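Local coordinates for protein nitrite oxidoreductase subunit A (Kuenenia stuttgartiensis, PDB 7B04) that is a molybdopterin oxidoreductase-family subunit, probably related to NarG, that binds molybdenum, an iron-sulfur cluster and two MD1 groups, at residues B[300-311]-B[329-340]. Residues are numbered along the deposited sequence; the frame is centred on the assembly and turned at random.
Sequences KLLIQTGKNLIE and KIVVITPEYSPS. With MD1 (phosphoric acid 4-(2-amino-4-oxo-3,4,5,6,-tetrahydro-pteridin-6-yl)-2-hydroxy-3,4-dimercapto-but-3-en-yl ester guanylate ester), chain C.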
loop_
_atom_site.group_PDB
_atom_site.type_symbol
_atom_site.label_atom_id
_atom_site.label_comp_id
_atom_site.label_asym_id
_atom_site.label_seq_id
_atom_site.Cartn_x
_atom_site.Cartn_y
_atom_site.Cartn_z
ATOM N N LYS B 300 16.524 20.265 -8.805
ATOM C CA LYS B 300 17.729 20.251 -7.984
ATOM C C LYS B 300 17.519 20.692 -6.540
ATOM O O LYS B 300 18.338 20.342 -5.685
ATOM C CB LYS B 300 18.821 21.112 -8.637
ATOM C CG LYS B 300 19.220 20.586 -10.010
ATOM C CD LYS B 300 19.635 19.117 -9.927
ATOM C CE LYS B 300 19.955 18.536 -11.299
ATOM N NZ LYS B 300 20.256 17.075 -11.236
ATOM N N LEU B 301 16.481 21.471 -6.243
ATOM C CA LEU B 301 16.001 21.615 -4.869
ATOM C C LEU B 301 14.501 21.391 -4.903
ATOM O O LEU B 301 13.751 22.219 -5.435
ATOM C CB LEU B 301 16.335 22.975 -4.257
ATOM C CG LEU B 301 15.642 23.129 -2.894
ATOM C CD1 LEU B 301 16.491 22.583 -1.760
ATOM C CD2 LEU B 301 15.258 24.574 -2.619
ATOM N N LEU B 302 14.077 20.281 -4.321
ATOM C CA LEU B 302 12.703 19.817 -4.392
ATOM C C LEU B 302 12.047 19.938 -3.023
ATOM O O LEU B 302 12.508 19.321 -2.058
ATOM C CB LEU B 302 12.680 18.380 -4.891
ATOM C CG LEU B 302 11.288 17.815 -4.912
ATOM C CD1 LEU B 302 10.532 18.720 -5.807
ATOM C CD2 LEU B 302 11.428 16.513 -5.558
ATOM N N ILE B 303 10.949 20.689 -2.954
ATOM C CA ILE B 303 10.281 21.006 -1.697
ATOM C C ILE B 303 8.932 20.301 -1.647
ATOM O O ILE B 303 8.159 20.346 -2.612
ATOM C CB ILE B 303 10.116 22.526 -1.527
ATOM C CG1 ILE B 303 11.486 23.205 -1.449
ATOM C CG2 ILE B 303 9.287 22.847 -0.288
ATOM C CD1 ILE B 303 11.438 24.698 -1.661
ATOM N N GLN B 304 8.651 19.661 -0.512
ATOM C CA GLN B 304 7.434 18.887 -0.297
ATOM C C GLN B 304 6.766 19.420 0.961
ATOM O O GLN B 304 7.373 19.400 2.037
ATOM C CB GLN B 304 7.745 17.389 -0.141
ATOM C CG GLN B 304 7.848 16.601 -1.439
ATOM C CD GLN B 304 8.825 15.440 -1.335
ATOM O OE1 GLN B 304 9.854 15.537 -0.665
ATOM N NE2 GLN B 304 8.500 14.331 -1.991
ATOM N N THR B 305 5.532 19.909 0.834
ATOM C CA THR B 305 4.859 20.560 1.961
ATOM C C THR B 305 3.667 19.777 2.508
ATOM O O THR B 305 3.582 19.572 3.713
ATOM C CB THR B 305 4.466 22.007 1.571
ATOM O OG1 THR B 305 4.145 22.771 2.746
ATOM C CG2 THR B 305 3.304 22.051 0.615
ATOM N N GLY B 306 2.729 19.341 1.672
ATOM C CA GLY B 306 1.546 18.656 2.140
ATOM C C GLY B 306 1.357 17.317 1.463
ATOM O O GLY B 306 0.222 16.868 1.264
ATOM N N LYS B 307 2.460 16.678 1.103
ATOM C CA LYS B 307 2.318 15.418 0.341
ATOM C C LYS B 307 3.298 14.318 0.753
ATOM O O LYS B 307 4.467 14.607 0.936
ATOM C CB LYS B 307 2.546 15.765 -1.129
ATOM C CG LYS B 307 2.788 14.609 -2.069
ATOM C CD LYS B 307 1.697 14.468 -3.066
ATOM C CE LYS B 307 1.425 13.038 -3.443
ATOM N NZ LYS B 307 0.121 12.912 -4.118
ATOM N N ASN B 308 2.794 13.093 0.877
ATOM C CA ASN B 308 3.646 11.901 1.082
ATOM C C ASN B 308 3.890 11.296 -0.292
ATOM O O ASN B 308 3.230 10.347 -0.641
ATOM C CB ASN B 308 2.963 10.840 1.932
ATOM C CG ASN B 308 3.917 10.140 2.862
ATOM O OD1 ASN B 308 5.082 9.996 2.545
ATOM N ND2 ASN B 308 3.436 9.743 4.014
ATOM N N LEU B 309 4.903 11.774 -0.997
ATOM C CA LEU B 309 5.198 11.268 -2.360
ATOM C C LEU B 309 5.563 9.784 -2.298
ATOM O O LEU B 309 5.208 9.068 -3.202
ATOM C CB LEU B 309 6.306 12.128 -2.969
ATOM C CG LEU B 309 6.081 12.598 -4.403
ATOM C CD1 LEU B 309 4.618 12.660 -4.764
ATOM C CD2 LEU B 309 6.735 13.930 -4.656
ATOM N N ILE B 310 6.289 9.381 -1.260
ATOM C CA ILE B 310 6.750 7.993 -0.998
ATOM C C ILE B 310 5.587 7.032 -0.786
ATOM O O ILE B 310 5.736 5.915 -1.201
ATOM C CB ILE B 310 7.715 7.983 0.186
ATOM C CG1 ILE B 310 9.094 8.482 -0.222
ATOM C CG2 ILE B 310 7.788 6.604 0.778
ATOM C CD1 ILE B 310 9.045 9.435 -1.344
ATOM N N GLU B 311 4.494 7.421 -0.135
ATOM C CA GLU B 311 3.451 6.427 0.080
ATOM C C GLU B 311 2.252 6.581 -0.838
ATOM O O GLU B 311 1.416 5.670 -0.887
ATOM C CB GLU B 311 2.875 6.496 1.505
ATOM C CG GLU B 311 3.780 6.400 2.695
ATOM C CD GLU B 311 2.939 6.252 3.952
ATOM O OE1 GLU B 311 1.735 5.945 3.812
ATOM O OE2 GLU B 311 3.450 6.456 5.067
ATOM N N LYS B 329 18.678 18.598 -3.852
ATOM C CA LYS B 329 18.337 18.683 -2.440
ATOM C C LYS B 329 16.836 18.490 -2.265
ATOM O O LYS B 329 16.038 19.016 -3.048
ATOM C CB LYS B 329 18.766 20.024 -1.840
ATOM C CG LYS B 329 20.243 20.141 -1.507
ATOM C CD LYS B 329 20.511 21.420 -0.723
ATOM C CE LYS B 329 21.954 21.506 -0.254
ATOM N NZ LYS B 329 22.190 22.731 0.561
ATOM N N ILE B 330 16.461 17.729 -1.242
ATOM C CA ILE B 330 15.071 17.373 -0.975
ATOM C C ILE B 330 14.657 17.992 0.354
ATOM O O ILE B 330 15.409 17.936 1.334
ATOM C CB ILE B 330 14.876 15.844 -0.959
ATOM C CG1 ILE B 330 15.254 15.250 -2.318
ATOM C CG2 ILE B 330 13.440 15.484 -0.602
ATOM C CD1 ILE B 330 15.367 13.743 -2.318
ATOM N N VAL B 331 13.464 18.584 0.385
ATOM C CA VAL B 331 12.929 19.223 1.582
ATOM C C VAL B 331 11.507 18.732 1.810
ATOM O O VAL B 331 10.707 18.673 0.870
ATOM C CB VAL B 331 12.943 20.760 1.465
ATOM C CG1 VAL B 331 12.424 21.400 2.747
ATOM C CG2 VAL B 331 14.335 21.261 1.135
ATOM N N VAL B 332 11.196 18.380 3.057
ATOM C CA VAL B 332 9.861 17.952 3.457
ATOM C C VAL B 332 9.425 18.814 4.633
ATOM O O VAL B 332 10.167 18.957 5.611
ATOM C CB VAL B 332 9.824 16.458 3.834
ATOM C CG1 VAL B 332 8.453 16.077 4.369
ATOM C CG2 VAL B 332 10.186 15.602 2.632
ATOM N N ILE B 333 8.229 19.383 4.543
ATOM C CA ILE B 333 7.713 20.303 5.557
ATOM C C ILE B 333 6.402 19.710 6.059
ATOM O O ILE B 333 5.325 20.013 5.544
ATOM C CB ILE B 333 7.509 21.717 5.008
ATOM C CG1 ILE B 333 8.807 22.256 4.407
ATOM C CG2 ILE B 333 6.991 22.647 6.098
ATOM C CD1 ILE B 333 8.613 23.493 3.560
ATOM N N THR B 334 6.476 18.888 7.100
ATOM C CA THR B 334 5.305 18.196 7.615
ATOM C C THR B 334 5.343 18.206 9.135
ATOM O O THR B 334 6.424 18.286 9.731
ATOM C CB THR B 334 5.220 16.743 7.112
ATOM O OG1 THR B 334 6.431 16.045 7.433
ATOM C CG2 THR B 334 4.984 16.698 5.607
ATOM N N PRO B 335 4.180 18.136 9.788
ATOM C CA PRO B 335 4.181 18.026 11.253
ATOM C C PRO B 335 4.796 16.731 11.742
ATOM O O PRO B 335 5.417 16.715 12.811
ATOM C CB PRO B 335 2.693 18.113 11.613
ATOM C CG PRO B 335 1.993 17.623 10.388
ATOM C CD PRO B 335 2.814 18.117 9.236
ATOM N N GLU B 336 4.643 15.648 10.990
ATOM C CA GLU B 336 5.173 14.345 11.352
ATOM C C GLU B 336 6.476 14.073 10.613
ATOM O O GLU B 336 6.792 14.706 9.603
ATOM C CB GLU B 336 4.160 13.250 11.014
ATOM C CG GLU B 336 4.221 12.807 9.555
ATOM C CD GLU B 336 2.990 13.200 8.763
ATOM O OE1 GLU B 336 2.569 14.372 8.855
ATOM O OE2 GLU B 336 2.451 12.342 8.033
ATOM N N TYR B 337 7.243 13.121 11.142
ATOM C CA TYR B 337 8.392 12.581 10.420
ATOM C C TYR B 337 7.851 11.447 9.560
ATOM O O TYR B 337 7.782 10.292 9.982
ATOM C CB TYR B 337 9.485 12.119 11.374
ATOM C CG TYR B 337 10.763 11.733 10.664
ATOM C CD1 TYR B 337 11.613 12.700 10.143
ATOM C CD2 TYR B 337 11.114 10.400 10.503
ATOM C CE1 TYR B 337 12.779 12.350 9.485
ATOM C CE2 TYR B 337 12.276 10.041 9.848
ATOM C CZ TYR B 337 13.105 11.018 9.342
ATOM O OH TYR B 337 14.263 10.656 8.693
ATOM N N SER B 338 7.456 11.788 8.344
ATOM C CA SER B 338 6.768 10.868 7.451
ATOM C C SER B 338 7.774 10.038 6.670
ATOM O O SER B 338 8.974 10.319 6.675
ATOM C CB SER B 338 5.861 11.657 6.508
ATOM O OG SER B 338 6.619 12.464 5.623
ATOM N N PRO B 339 7.317 8.974 6.003
ATOM C CA PRO B 339 8.223 8.227 5.116
ATOM C C PRO B 339 8.854 9.077 4.033
ATOM O O PRO B 339 9.906 8.699 3.503
ATOM C CB PRO B 339 7.313 7.148 4.522
ATOM C CG PRO B 339 6.329 6.906 5.595
ATOM C CD PRO B 339 6.047 8.255 6.200
ATOM N N SER B 340 8.250 10.213 3.684
ATOM C CA SER B 340 8.886 11.135 2.757
ATOM C C SER B 340 9.982 11.947 3.427
ATOM O O SER B 340 10.871 12.456 2.737
ATOM C CB SER B 340 7.845 12.073 2.144
ATOM O OG SER B 340 6.899 11.350 1.376
HETATM P PB MD1 C . -1.584 13.123 -0.160
HETATM O O3B MD1 C . -2.517 13.439 1.160
HETATM O O1B MD1 C . -0.204 12.706 0.286
HETATM O O2B MD1 C . -1.485 14.366 -1.011
HETATM O O3A MD1 C . -2.288 11.905 -1.024
HETATM C C10 MD1 C . -3.502 12.114 -1.693
HETATM C C11 MD1 C . -3.508 11.270 -3.000
HETATM O O11 MD1 C . -2.695 9.933 -2.646
HETATM C C12 MD1 C . -4.765 11.142 -3.449
HETATM S S12 MD1 C . -5.899 12.551 -3.279
HETATM C C13 MD1 C . -5.382 9.913 -4.167
HETATM S S13 MD1 C . -7.120 10.073 -4.666
HETATM C C14 MD1 C . -4.735 8.655 -4.420
HETATM N N15 MD1 C . -4.508 8.031 -2.960
HETATM C C16 MD1 C . -3.593 6.964 -2.953
HETATM C C15 MD1 C . -3.791 5.751 -2.116
HETATM O O14 MD1 C . -4.749 5.651 -1.425
HETATM N N17 MD1 C . -2.773 4.666 -2.158
HETATM C C17 MD1 C . -1.524 4.802 -3.059
HETATM N N16 MD1 C . -0.539 3.738 -3.094
HETATM N N18 MD1 C . -1.320 6.035 -3.909
HETATM C C20 MD1 C . -2.297 7.093 -3.883
HETATM N N8 MD1 C . -2.154 8.264 -4.651
HETATM C C7 MD1 C . -3.543 8.680 -5.340
HETATM P PA MD1 C . -2.072 13.134 2.718
HETATM O O1A MD1 C . -3.316 13.137 3.571
HETATM O O2A MD1 C . -1.410 11.780 2.773
HETATM O "O5'" MD1 C . -1.029 14.274 3.292
HETATM C "C5'" MD1 C . 0.335 14.144 3.027
HETATM C "C4'" MD1 C . 1.197 14.643 4.240
HETATM O "O4'" MD1 C . 0.816 16.094 4.674
HETATM C "C1'" MD1 C . 0.771 15.991 6.223
HETATM N N9 MD1 C . -0.050 17.071 6.829
HETATM C C4 MD1 C . 0.379 18.328 6.784
HETATM N N3 MD1 C . 1.606 18.943 6.202
HETATM C C2 MD1 C . 1.819 20.386 6.300
HETATM N N2 MD1 C . 3.014 20.983 5.733
HETATM N N1 MD1 C . 0.841 21.216 6.960
HETATM C C6 MD1 C . -0.335 20.619 7.516
HETATM O O6 MD1 C . -1.142 21.293 8.056
HETATM C C5 MD1 C . -0.549 19.104 7.410
HETATM N N7 MD1 C . -1.531 18.310 7.829
HETATM C C8 MD1 C . -1.231 17.044 7.476
HETATM C "C2'" MD1 C . 0.233 14.851 6.389
HETATM O "O2'" MD1 C . 0.470 14.357 7.739
HETATM C "C3'" MD1 C . 1.005 13.902 5.266
HETATM O "O3'" MD1 C . 2.293 13.465 5.788
#
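Gln304 meets strand 329-332 through both its backbone and its side chain. Its N donates to Val331 O and its O accepts Ile333 N at 2.6 Å, two of the five main-chain bonds that run between 300-304 and 329-333, whose strands lie parallel, 12° apart. Bent at chi2 (149°), the side chain lays OE1 over Val332 CG2 at 3.3 Å and beside Ile330 CG2, on the sheet face covered by helix 314-321. On the other face, Val331 CG2 rests 3.8 Å from Leu301 CD1, the same methyl that reaches Lys329 CB; the lysine chain then runs away from the strand pair. Beyond the strands the chains meet again at Ser340. With its OG anti to the carbonyl carbon (chi1 -63°), this serine donates to Asn308 OD1 at 2.5 Å and weakly accepts Ile310 N, tying the N-cap residue and first turn of helix 309-312 to the second loop. The Pro339 ring crosses Ile310 at a slant, its CB 3.8 Å from Ile310 CG2. The loops after the strands hold MD1 along one side: its N2 donates to Ile333 O and, weakly, to Thr305 O, Asn308 N donates to O1B at 3.1 Å, and Glu336 OE2 accepts O3', while OE1 accepts O2' at a modelled distance too short to take literally. Parallel strands whose C-terminal loops hold a nucleotide, an acidic residue gripping the ribose, are characteristic of Rossmann-like dinucleotide sites, here holding MD1's guanylate half.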